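Local coordinates for coproheme decarboxylase (Thermus thermophilus, PDB 1VDH), which catalyses the peroxide-dependent, stepwise decarboxylation of Fe-coproporphyrin III to heme b, the last step of coproporphyrin-dependent heme biosynthesis, at residues A[104-109]-A[229-234]; A[49-54]-A[74-79]; A[22-27]-A[244-249]. One frame throughout, in Å; residues are numbered along the deposited sequence.

Interaction 1: A[104-109]-A[229-234]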
# COMPACT_ATOMS: atom_id res chain seq x y z
N ARG A 104 3.83 13.54 11.24
CA ARG A 104 4.99 12.92 10.58
C ARG A 104 4.50 12.18 9.35
O ARG A 104 3.60 11.35 9.44
CB ARG A 104 5.71 11.94 11.51
CG ARG A 104 6.25 12.54 12.80
CD ARG A 104 7.27 11.61 13.46
NE ARG A 104 8.54 11.59 12.74
CZ ARG A 104 9.69 11.14 13.24
NH1 ARG A 104 9.74 10.65 14.47
NH2 ARG A 104 10.81 11.23 12.53
N SER A 105 5.08 12.49 8.19
CA SER A 105 4.64 11.84 6.96
C SER A 105 5.65 10.83 6.40
O SER A 105 5.26 9.87 5.74
CB SER A 105 4.29 12.88 5.89
OG SER A 105 5.41 13.66 5.55
N TYR A 106 6.93 11.07 6.64
CA TYR A 106 7.99 10.18 6.17
C TYR A 106 9.27 10.50 6.94
O TYR A 106 9.38 11.55 7.57
CB TYR A 106 8.22 10.37 4.66
CG TYR A 106 9.06 9.28 4.01
CD1 TYR A 106 8.58 7.98 3.91
CD2 TYR A 106 10.33 9.56 3.50
CE1 TYR A 106 9.35 6.97 3.31
CE2 TYR A 106 11.11 8.56 2.91
CZ TYR A 106 10.61 7.27 2.82
OH TYR A 106 11.37 6.29 2.22
N SER A 107 10.23 9.58 6.89
CA SER A 107 11.51 9.77 7.57
C SER A 107 12.51 8.77 7.02
O SER A 107 12.14 7.82 6.34
CB SER A 107 11.36 9.57 9.09
OG SER A 107 11.23 8.20 9.42
N PHE A 108 13.79 9.00 7.32
CA PHE A 108 14.84 8.11 6.86
C PHE A 108 16.05 8.25 7.76
O PHE A 108 16.48 9.36 8.07
CB PHE A 108 15.23 8.42 5.41
CG PHE A 108 15.89 7.27 4.69
CD1 PHE A 108 15.14 6.16 4.31
CD2 PHE A 108 17.25 7.30 4.40
CE1 PHE A 108 15.74 5.09 3.64
CE2 PHE A 108 17.86 6.24 3.73
CZ PHE A 108 17.10 5.13 3.35
N TYR A 109 16.53 7.11 8.26
CA TYR A 109 17.71 7.10 9.11
C TYR A 109 18.83 6.42 8.32
O TYR A 109 18.67 5.29 7.85
CB TYR A 109 17.45 6.36 10.42
CG TYR A 109 18.70 6.10 11.22
CD1 TYR A 109 18.97 4.83 11.74
CD2 TYR A 109 19.64 7.11 11.45
CE1 TYR A 109 20.14 4.57 12.45
CE2 TYR A 109 20.82 6.86 12.16
CZ TYR A 109 21.06 5.59 12.66
OH TYR A 109 22.21 5.33 13.36
N PHE A 229 14.44 2.77 -7.38
CA PHE A 229 14.18 4.06 -6.73
C PHE A 229 12.89 4.21 -5.92
O PHE A 229 11.84 3.69 -6.30
CB PHE A 229 14.25 5.18 -7.77
CG PHE A 229 15.50 5.13 -8.61
CD1 PHE A 229 16.68 5.71 -8.16
CD2 PHE A 229 15.50 4.47 -9.83
CE1 PHE A 229 17.85 5.63 -8.91
CE2 PHE A 229 16.67 4.38 -10.60
CZ PHE A 229 17.84 4.96 -10.13
N GLY A 230 12.99 4.94 -4.81
CA GLY A 230 11.85 5.20 -3.96
C GLY A 230 11.24 6.56 -4.24
O GLY A 230 11.40 7.10 -5.33
N PRO A 231 10.53 7.16 -3.27
CA PRO A 231 9.91 8.48 -3.46
C PRO A 231 10.93 9.61 -3.59
O PRO A 231 12.04 9.52 -3.05
CB PRO A 231 9.06 8.63 -2.20
CG PRO A 231 9.84 7.88 -1.17
CD PRO A 231 10.26 6.64 -1.92
N PHE A 232 10.57 10.65 -4.34
CA PHE A 232 11.44 11.82 -4.53
C PHE A 232 10.80 13.04 -3.89
O PHE A 232 9.64 13.35 -4.15
CB PHE A 232 11.70 12.09 -6.02
CG PHE A 232 12.65 11.13 -6.67
CD1 PHE A 232 12.27 9.82 -6.95
CD2 PHE A 232 13.95 11.53 -6.99
CE1 PHE A 232 13.17 8.93 -7.55
CE2 PHE A 232 14.85 10.65 -7.58
CZ PHE A 232 14.46 9.35 -7.86
N PHE A 233 11.57 13.72 -3.03
CA PHE A 233 11.09 14.92 -2.34
C PHE A 233 11.94 16.11 -2.75
O PHE A 233 13.17 16.03 -2.75
CB PHE A 233 11.24 14.77 -0.82
CG PHE A 233 10.39 13.68 -0.22
CD1 PHE A 233 9.20 13.99 0.43
CD2 PHE A 233 10.81 12.35 -0.26
CE1 PHE A 233 8.44 12.99 1.04
CE2 PHE A 233 10.06 11.36 0.35
CZ PHE A 233 8.87 11.68 1.00
N VAL A 234 11.29 17.22 -3.08
CA VAL A 234 12.03 18.42 -3.45
C VAL A 234 11.64 19.53 -2.48
O VAL A 234 10.46 19.76 -2.23
CB VAL A 234 11.75 18.88 -4.89
CG1 VAL A 234 12.56 20.14 -5.20
CG2 VAL A 234 12.13 17.78 -5.88

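Interaction 2: A[49-54]-A[74-79]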
# COMPACT_ATOMS: atom_id res chain seq x y z
N ARG A 49 18.26 27.04 17.22
CA ARG A 49 19.46 27.74 17.65
C ARG A 49 20.46 26.71 18.19
O ARG A 49 21.66 26.83 17.95
CB ARG A 49 19.11 28.78 18.73
CG ARG A 49 20.29 29.60 19.21
CD ARG A 49 19.81 30.83 19.99
NE ARG A 49 19.08 30.48 21.20
CZ ARG A 49 17.88 30.96 21.52
NH1 ARG A 49 17.29 30.58 22.65
NH2 ARG A 49 17.24 31.80 20.71
N GLU A 50 19.96 25.70 18.90
CA GLU A 50 20.81 24.64 19.44
C GLU A 50 21.50 23.90 18.30
O GLU A 50 22.70 23.60 18.38
CB GLU A 50 19.98 23.66 20.28
CG GLU A 50 19.42 24.26 21.56
CD GLU A 50 18.53 23.30 22.35
OE1 GLU A 50 17.68 23.78 23.11
OE2 GLU A 50 18.69 22.06 22.21
N TRP A 51 20.75 23.61 17.24
CA TRP A 51 21.31 22.90 16.08
C TRP A 51 22.36 23.79 15.41
O TRP A 51 23.42 23.32 15.00
CB TRP A 51 20.19 22.58 15.08
CG TRP A 51 19.10 21.67 15.63
CD1 TRP A 51 19.13 20.97 16.80
CD2 TRP A 51 17.85 21.36 15.00
NE1 TRP A 51 17.97 20.23 16.94
CE2 TRP A 51 17.18 20.45 15.84
CE3 TRP A 51 17.24 21.75 13.80
CZ2 TRP A 51 15.91 19.93 15.53
CZ3 TRP A 51 15.98 21.24 13.48
CH2 TRP A 51 15.33 20.34 14.35
N ARG A 52 22.08 25.09 15.36
CA ARG A 52 22.98 26.07 14.77
C ARG A 52 24.31 26.11 15.53
O ARG A 52 25.37 26.01 14.92
CB ARG A 52 22.32 27.45 14.81
CG ARG A 52 23.02 28.52 13.98
CD ARG A 52 22.46 29.92 14.26
NE ARG A 52 20.99 29.97 14.24
CZ ARG A 52 20.24 29.80 13.16
NH1 ARG A 52 20.80 29.57 11.98
NH2 ARG A 52 18.92 29.87 13.25
N GLU A 53 24.24 26.20 16.85
CA GLU A 53 25.43 26.25 17.70
C GLU A 53 26.25 24.97 17.56
O GLU A 53 27.48 25.01 17.52
CB GLU A 53 25.03 26.48 19.16
CG GLU A 53 24.37 27.84 19.39
CD GLU A 53 23.84 28.03 20.81
OE1 GLU A 53 23.53 29.18 21.17
OE2 GLU A 53 23.73 27.03 21.57
N LEU A 54 25.56 23.85 17.46
CA LEU A 54 26.19 22.54 17.30
C LEU A 54 26.92 22.49 15.94
O LEU A 54 28.03 21.95 15.83
CB LEU A 54 25.08 21.49 17.41
CG LEU A 54 25.26 19.98 17.27
CD1 LEU A 54 24.16 19.29 18.07
CD2 LEU A 54 25.17 19.60 15.81
N LEU A 74 7.32 20.19 5.41
CA LEU A 74 8.59 20.62 5.98
C LEU A 74 9.53 19.44 6.18
O LEU A 74 9.11 18.36 6.61
CB LEU A 74 8.36 21.34 7.32
CG LEU A 74 7.70 22.72 7.33
CD1 LEU A 74 7.29 23.09 8.76
CD2 LEU A 74 8.66 23.77 6.77
N LEU A 75 10.78 19.64 5.80
CA LEU A 75 11.81 18.62 5.99
C LEU A 75 12.79 19.17 7.01
O LEU A 75 13.31 20.28 6.85
CB LEU A 75 12.58 18.35 4.69
CG LEU A 75 13.94 17.66 4.89
CD1 LEU A 75 13.76 16.29 5.55
CD2 LEU A 75 14.67 17.51 3.55
N PHE A 76 13.02 18.40 8.07
CA PHE A 76 13.99 18.77 9.10
C PHE A 76 15.12 17.78 8.91
O PHE A 76 14.99 16.60 9.25
CB PHE A 76 13.38 18.65 10.50
CG PHE A 76 12.23 19.58 10.74
CD1 PHE A 76 10.93 19.20 10.40
CD2 PHE A 76 12.44 20.84 11.29
CE1 PHE A 76 9.85 20.06 10.62
CE2 PHE A 76 11.37 21.71 11.50
CZ PHE A 76 10.07 21.32 11.17
N LEU A 77 16.20 18.25 8.30
CA LEU A 77 17.37 17.42 8.03
C LEU A 77 18.45 17.68 9.07
O LEU A 77 18.83 18.83 9.30
CB LEU A 77 17.91 17.71 6.62
CG LEU A 77 19.22 17.02 6.21
CD1 LEU A 77 19.07 15.50 6.27
CD2 LEU A 77 19.62 17.46 4.80
N ASN A 78 18.94 16.61 9.69
CA ASN A 78 19.98 16.71 10.70
C ASN A 78 21.04 15.64 10.55
O ASN A 78 20.74 14.49 10.21
CB ASN A 78 19.38 16.63 12.11
CG ASN A 78 18.88 17.96 12.61
OD1 ASN A 78 19.67 18.81 13.03
ND2 ASN A 78 17.57 18.15 12.60
N LEU A 79 22.29 16.04 10.76
CA LEU A 79 23.43 15.12 10.69
C LEU A 79 24.18 15.26 12.01
O LEU A 79 24.37 16.38 12.50
CB LEU A 79 24.35 15.46 9.51
CG LEU A 79 23.86 15.10 8.10
CD1 LEU A 79 22.94 16.18 7.57
CD2 LEU A 79 25.05 14.91 7.17

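Interaction 3: A[22-27]-A[244-249]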
# COMPACT_ATOMS: atom_id res chain seq x y z
N ARG A 22 7.55 16.23 7.72
CA ARG A 22 6.29 16.44 8.42
C ARG A 22 5.32 17.26 7.58
O ARG A 22 5.72 18.01 6.68
CB ARG A 22 6.54 17.14 9.76
CG ARG A 22 7.63 16.49 10.58
CD ARG A 22 7.22 16.26 12.01
NE ARG A 22 8.32 15.69 12.76
CZ ARG A 22 8.29 15.42 14.06
NH1 ARG A 22 7.20 15.65 14.77
NH2 ARG A 22 9.37 14.92 14.65
N LEU A 23 4.03 17.08 7.87
CA LEU A 23 2.97 17.81 7.19
C LEU A 23 2.42 18.84 8.16
O LEU A 23 2.26 18.56 9.36
CB LEU A 23 1.84 16.86 6.76
CG LEU A 23 2.10 15.99 5.53
CD1 LEU A 23 1.03 14.91 5.46
CD2 LEU A 23 2.10 16.85 4.26
N LEU A 24 2.13 20.03 7.66
CA LEU A 24 1.60 21.10 8.49
C LEU A 24 0.07 21.10 8.48
O LEU A 24 -0.56 20.98 7.43
CB LEU A 24 2.13 22.45 8.02
CG LEU A 24 1.56 23.70 8.71
CD1 LEU A 24 2.03 23.76 10.16
CD2 LEU A 24 1.99 24.95 7.96
N ASP A 25 -0.52 21.18 9.66
CA ASP A 25 -1.97 21.26 9.75
C ASP A 25 -2.26 22.75 9.57
O ASP A 25 -2.33 23.50 10.55
CB ASP A 25 -2.46 20.76 11.12
CG ASP A 25 -3.99 20.67 11.20
OD1 ASP A 25 -4.69 21.34 10.41
OD2 ASP A 25 -4.49 19.94 12.08
N PHE A 26 -2.38 23.17 8.32
CA PHE A 26 -2.63 24.57 7.97
C PHE A 26 -3.83 25.18 8.69
O PHE A 26 -3.72 26.24 9.29
CB PHE A 26 -2.82 24.73 6.46
CG PHE A 26 -1.53 24.75 5.68
CD1 PHE A 26 -0.87 23.56 5.38
CD2 PHE A 26 -0.98 25.95 5.25
CE1 PHE A 26 0.32 23.58 4.65
CE2 PHE A 26 0.21 25.98 4.53
CZ PHE A 26 0.87 24.79 4.23
N ALA A 27 -4.97 24.49 8.62
CA ALA A 27 -6.20 24.96 9.25
C ALA A 27 -6.03 25.26 10.74
O ALA A 27 -6.43 26.32 11.21
CB ALA A 27 -7.31 23.93 9.05
N ARG A 244 9.74 31.88 9.01
CA ARG A 244 8.80 32.77 9.69
C ARG A 244 7.69 33.20 8.74
O ARG A 244 6.51 33.14 9.09
CB ARG A 244 9.52 34.00 10.26
CG ARG A 244 8.57 35.04 10.83
CD ARG A 244 9.14 35.83 12.00
NE ARG A 244 10.15 36.81 11.59
CZ ARG A 244 10.22 38.04 12.08
NH1 ARG A 244 9.35 38.47 12.99
NH2 ARG A 244 11.20 38.85 11.68
N ALA A 245 8.08 33.62 7.53
CA ALA A 245 7.13 34.06 6.51
C ALA A 245 6.17 32.94 6.10
O ALA A 245 4.97 33.17 5.92
CB ALA A 245 7.87 34.59 5.29
N PHE A 246 6.72 31.74 5.95
CA PHE A 246 5.94 30.56 5.57
C PHE A 246 4.84 30.29 6.62
O PHE A 246 3.71 29.92 6.27
CB PHE A 246 6.87 29.34 5.46
CG PHE A 246 6.14 28.04 5.26
CD1 PHE A 246 5.50 27.77 4.06
CD2 PHE A 246 6.10 27.09 6.28
CE1 PHE A 246 4.82 26.56 3.87
CE2 PHE A 246 5.42 25.89 6.10
CZ PHE A 246 4.78 25.62 4.90
N LEU A 247 5.18 30.49 7.89
CA LEU A 247 4.24 30.27 8.98
C LEU A 247 3.31 31.46 9.21
O LEU A 247 2.50 31.46 10.14
CB LEU A 247 5.00 29.92 10.26
CG LEU A 247 5.87 28.66 10.13
CD1 LEU A 247 6.69 28.43 11.40
CD2 LEU A 247 4.99 27.45 9.83
N GLY A 248 3.42 32.47 8.35
CA GLY A 248 2.58 33.65 8.45
C GLY A 248 2.90 34.57 9.62
O GLY A 248 2.02 35.28 10.11
N LEU A 249 4.14 34.55 10.07
CA LEU A 249 4.56 35.39 11.19
C LEU A 249 5.56 36.46 10.74
O LEU A 249 6.02 37.23 11.61
CB LEU A 249 5.13 34.53 12.31
CG LEU A 249 4.15 33.51 12.90
CD1 LEU A 249 4.85 32.64 13.92
CD2 LEU A 249 2.97 34.22 13.54
OXT LEU A 249 5.89 36.50 9.53

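Interaction 1: A[104-109]-A[229-234]
Tyr106 and Pro231 mark the nearest backbone approach of 104-109 and 229-234, and even there their CA atoms are 10.0 Å apart. No hydrogen bond joins the two segments. They belong to strands 102-116 and 227-237 of the closed antiparallel beta barrel of this chlorite dismutase-type fold. Following the strand pairing round the barrel, these strands stand four places apart, so they meet through side chains alone. The first segment carries a classic beta bulge, in which Ser105 and Tyr106 both face Phe21 of strand 10-24. The second is loop at Gly230, Pro231 and Phe232 and strand at Phe233.

Tyr106 spans the gap. Its CG is anti to the backbone N (chi1 -166°), and the ring reaches across to Phe233 and Pro231, which meet different ends of it. Near the base, CD2 lies 3.6 Å from CZ of Phe233, whose CE2 reaches Tyr106 CE2 at 3.9 Å. The two ring planes are inclined by only 21°, but the rings are slid so far past each other, with centroids 5.3 Å apart, that they barely overlap. Phe233 in turn stacks on Phe21 and has Lys71 in a cation-pi contact. Beyond the ring pair, the phenol end passes Pro231 with the side chains crossing at about a right angle.

The contact borders the probable coproheme pocket and a subunit interface. Tyr106 and Pro231 both pack on Pro146, a predicted Fe-coproporphyrin III-binding residue, while the ring of His70 from a neighbouring subunit meets Tyr106 with planes at about 45°. The contact ends at the proline pucker, where Pro231 CG sits 4.0 Å from Tyr106 OH and 4.1 Å from Tyr106 CZ.

Interaction 2: A[49-54]-A[74-79]
Asn78 OD1 takes a weak hydrogen bond from Arg80 NH2 and also rests over the face of the Trp51 indole. Amide and indole planes are 80° apart, so both polar atoms of Asn78 come down on one face of the ring. ND2 lies over the benzo part, offset toward the rim, 3.6 Å from both CZ3 and CH2 of Trp51. OD1 stands over the fusion carbon, 3.7 Å from Trp51 CD2. No hydrogen bond joins the two segments; the amide packs on the indole face. Arg80 also makes a cation-pi contact with Trp51, which links the three groups.

The indole reaches the strand because CG of Trp51 is anti to its carbonyl carbon (chi1 -61°), directing the benzo end away from the helix backbone. There Phe76, two residues before Asn78 on the same side of the strand, brings CD2 to 4.2 Å from Trp51 CZ3. This approach is at the indole edge, close to its plane, while the amide occupies a face. Ala89 and Leu93 of helix 83-95 add packing to Trp51 and Phe76 respectively. With all three touching residues buried, this is a helix-on-sheet core contact, in which helix 34-56 covers the outer side of the alpha+beta barrel of the chlorite dismutase family.

Interaction 3: A[22-27]-A[244-249]
Leu24 and Phe246 approach from opposite directions where the end of strand 10-24, in the antiparallel barrel of the chlorite dismutase-type fold, faces the C-terminal helix 240-246. The bump is the CD2 methyl of Leu24. It fills a hollow whose floor is the ring of Phe26, two residues on in its own segment: the methyl is 3.8 Å above that ring plane, over its centre. The C-terminal segment supplies the walls. Phe246 CE2 lies 4.0 Å from Leu24 CD2, and on the Leu247 side the nearest atom is CD2 at 4.3 Å.

The two aromatic side chains cross at about a right angle, with Phe26 CZ 4.1 Å from Phe246 CZ. Phe246 reaches this far because its CG is anti to the backbone N (chi1 172°), which swings the ring off the helix until it meets the Leu24 methyl. Phe26 also packs on Ser94 of a neighbouring subunit.

Both backbones turn here. Asp25 N-caps helix 26-31 through OD1 and the N of Arg28, and Leu247 O accepts hydrogen bonds from Trp29 and Arg37. The last helix closes in a Schellman motif at Gly248, with positive phi (72°): Gly248 N binds Ala245 O at 3.0 Å, and Leu249 N binds Arg244 O at 2.9 Å.

From the N terminus, interaction 3 opens first, at 22-27 on the end of strand 10-24, and closes last, at the C terminus, so its loop encloses both others. Within it, interaction 2 forms a short loop from helix 34-56 to strand 74-80 and is complete before interaction 1 begins at 104-109. Interaction 1 then closes a long loop at 229-234, shortly before helix 240-246. No loops cross. Strand 10-24 lies between strands 74-80 and 102-116: Leu74 O probably hydrogen-bonds Arg22 N, and Ser105 packs on Leu23. Together they join two non-adjacent strands of the barrel, helix 34-56 to the sheet, and the C-terminal helix to the end of strand 10-24.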